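PDB 5Z6P: B-agarase from Agarivorans gilvus, which probably hydrolyses the beta-glycosidic linkages of agar polysaccharides, as a glycoside hydrolase family 50 agarase. Local coordinates for residues A103-S108 with D198-L203. Residues are numbered along the deposited sequence; the frame is centred on the assembly and turned at random.
Sequences ALDEHS and DHHLLL
Ala103 and Leu201 face each other as an antiparallel non-hydrogen-bonded pair, their CA atoms 4.5 Å apart, where strand 95-103 ends against the start of 199-210. One step on, Leu104 N donates to His200 O at 2.9 Å, and beyond it 104-108 turns away from strand geometry. Asp105 takes over the pairing with its side chain. With CG turned anti to its own carbonyl carbon (chi1 -49°), its carboxylate reaches across to His200: OD2 accepts the N-H of His200 N through its syn lone pair at 2.7 Å, while OD1 takes the ring ND1 at 2.8 Å, a more bent bond (146°). A short, two-pronged aspartate suits the place, as does a histidine with ND1 near its own N-H; the charge would probably favour a protonated His200. Farther along, His107, with an N-H at the far end of its ring, donates from NE2 to Asp198 O at 3.0 Å, close to the ring plane; one face rests against Asp105 CB. The His107 and His199 rings stand nearly perpendicular, their planes at 84°. A water donates to Asp105 OD2 and His107 O and is hydrogen-bonded to His199 ND1, whose NE2 is held by Ser195. Small Ala103 leaves room for Leu201 CD2, 3.5 Å from its CB, whereas Leu104 and Leu202 meet loosely through their CD1 methyls. The contact fastens the loop between strands 95-103 and 109-117 to strand 199-210 of the CBM-like beta domain, itself between strands 95-103 and 64-69; Ile192 of strand 185-193 packs on His199 and Leu201, and Ser108 OG bonds Glu691 of helix 689-704.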
loop_
_atom_site.group_PDB
_atom_site.type_symbol
_atom_site.label_atom_id
_atom_site.label_comp_id
_atom_site.label_asym_id
_atom_site.label_seq_id
_atom_site.Cartn_x
_atom_site.Cartn_y
_atom_site.Cartn_z
ATOM N N ALA A 103 25.472 -6.999 -2.648
ATOM C CA ALA A 103 25.322 -6.104 -1.507
ATOM C C ALA A 103 26.279 -6.548 -0.412
ATOM O O ALA A 103 26.319 -7.721 -0.074
ATOM C CB ALA A 103 23.899 -6.108 -0.996
ATOM N N LEU A 104 27.059 -5.617 0.125
ATOM C CA LEU A 104 28.082 -5.959 1.098
ATOM C C LEU A 104 27.632 -5.659 2.514
ATOM O O LEU A 104 28.368 -5.910 3.450
ATOM C CB LEU A 104 29.391 -5.222 0.796
ATOM C CG LEU A 104 30.102 -5.600 -0.506
ATOM C CD1 LEU A 104 31.469 -4.964 -0.603
ATOM C CD2 LEU A 104 30.227 -7.087 -0.642
ATOM N N ASP A 105 26.420 -5.132 2.674
ATOM C CA ASP A 105 25.847 -4.945 4.007
ATOM C C ASP A 105 25.361 -6.267 4.592
ATOM O O ASP A 105 25.280 -7.256 3.885
ATOM C CB ASP A 105 24.687 -3.956 3.951
ATOM C CG ASP A 105 25.044 -2.700 3.206
ATOM O OD1 ASP A 105 25.647 -1.814 3.826
ATOM O OD2 ASP A 105 24.734 -2.601 2.002
ATOM N N GLU A 106 25.009 -6.268 5.872
ATOM C CA GLU A 106 24.355 -7.425 6.478
ATOM C C GLU A 106 22.894 -7.546 6.007
ATOM O O GLU A 106 22.344 -8.634 5.987
ATOM C CB GLU A 106 24.421 -7.344 8.003
ATOM C CG GLU A 106 25.849 -7.468 8.546
ATOM C CD GLU A 106 25.968 -7.068 9.991
ATOM O OE1 GLU A 106 27.112 -6.907 10.473
ATOM O OE2 GLU A 106 24.920 -6.911 10.645
ATOM N N HIS A 107 22.300 -6.417 5.616
ATOM C CA HIS A 107 20.911 -6.342 5.133
ATOM C C HIS A 107 20.806 -6.222 3.605
ATOM O O HIS A 107 21.758 -5.828 2.936
ATOM C CB HIS A 107 20.213 -5.145 5.775
ATOM C CG HIS A 107 20.945 -3.852 5.557
ATOM N ND1 HIS A 107 21.858 -3.348 6.460
ATOM C CD2 HIS A 107 20.933 -2.986 4.517
ATOM C CE1 HIS A 107 22.357 -2.219 5.993
ATOM N NE2 HIS A 107 21.815 -1.979 4.816
ATOM N N SER A 108 19.633 -6.550 3.057
ATOM C CA SER A 108 19.408 -6.419 1.621
ATOM C C SER A 108 19.199 -4.965 1.215
ATOM O O SER A 108 19.034 -4.084 2.056
ATOM C CB SER A 108 18.191 -7.242 1.165
ATOM O OG SER A 108 16.986 -6.758 1.739
ATOM N N ASP A 198 21.980 2.897 5.269
ATOM C CA ASP A 198 22.823 3.090 4.102
ATOM C C ASP A 198 22.950 1.762 3.377
ATOM O O ASP A 198 22.627 0.730 3.931
ATOM C CB ASP A 198 24.199 3.626 4.506
ATOM C CG ASP A 198 24.149 5.084 4.945
ATOM O OD1 ASP A 198 23.195 5.808 4.563
ATOM O OD2 ASP A 198 25.071 5.509 5.661
ATOM N N HIS A 199 23.417 1.778 2.141
ATOM C CA HIS A 199 23.656 0.524 1.438
ATOM C C HIS A 199 24.956 0.577 0.645
ATOM O O HIS A 199 25.281 1.588 0.035
ATOM C CB HIS A 199 22.474 0.183 0.512
ATOM C CG HIS A 199 21.148 0.172 1.204
ATOM N ND1 HIS A 199 20.562 -0.982 1.689
ATOM C CD2 HIS A 199 20.293 1.178 1.507
ATOM C CE1 HIS A 199 19.411 -0.681 2.260
ATOM N NE2 HIS A 199 19.225 0.624 2.165
ATOM N N HIS A 200 25.700 -0.522 0.672
ATOM C CA HIS A 200 26.962 -0.621 -0.050
ATOM C C HIS A 200 26.868 -1.691 -1.133
ATOM O O HIS A 200 26.833 -2.868 -0.819
ATOM C CB HIS A 200 28.114 -0.961 0.904
ATOM C CG HIS A 200 28.297 0.019 2.025
ATOM N ND1 HIS A 200 27.376 0.184 3.037
ATOM C CD2 HIS A 200 29.304 0.882 2.294
ATOM C CE1 HIS A 200 27.808 1.105 3.877
ATOM N NE2 HIS A 200 28.981 1.539 3.451
ATOM N N LEU A 201 26.845 -1.294 -2.401
ATOM C CA LEU A 201 26.695 -2.262 -3.477
ATOM C C LEU A 201 27.888 -2.305 -4.435
ATOM O O LEU A 201 28.647 -1.346 -4.567
ATOM C CB LEU A 201 25.425 -1.971 -4.290
ATOM C CG LEU A 201 24.090 -1.865 -3.553
ATOM C CD1 LEU A 201 23.018 -1.396 -4.488
ATOM C CD2 LEU A 201 23.691 -3.191 -2.973
ATOM N N LEU A 202 28.028 -3.440 -5.108
ATOM C CA LEU A 202 28.950 -3.600 -6.206
ATOM C C LEU A 202 28.138 -3.865 -7.471
ATOM O O LEU A 202 27.409 -4.828 -7.528
ATOM C CB LEU A 202 29.915 -4.754 -5.946
ATOM C CG LEU A 202 30.763 -4.642 -4.696
ATOM C CD1 LEU A 202 31.600 -5.885 -4.547
ATOM C CD2 LEU A 202 31.618 -3.387 -4.778
ATOM N N LEU A 203 28.277 -2.999 -8.466
ATOM C CA LEU A 203 27.551 -3.089 -9.714
ATOM C C LEU A 203 28.556 -3.341 -10.826
ATOM O O LEU A 203 29.609 -2.748 -10.844
ATOM C CB LEU A 203 26.777 -1.801 -9.983
ATOM C CG LEU A 203 25.788 -1.287 -8.938
ATOM C CD1 LEU A 203 25.131 0.022 -9.382
ATOM C CD2 LEU A 203 24.721 -2.341 -8.585
HETATM O O HOH W 1 22.159 -3.746 1.241
#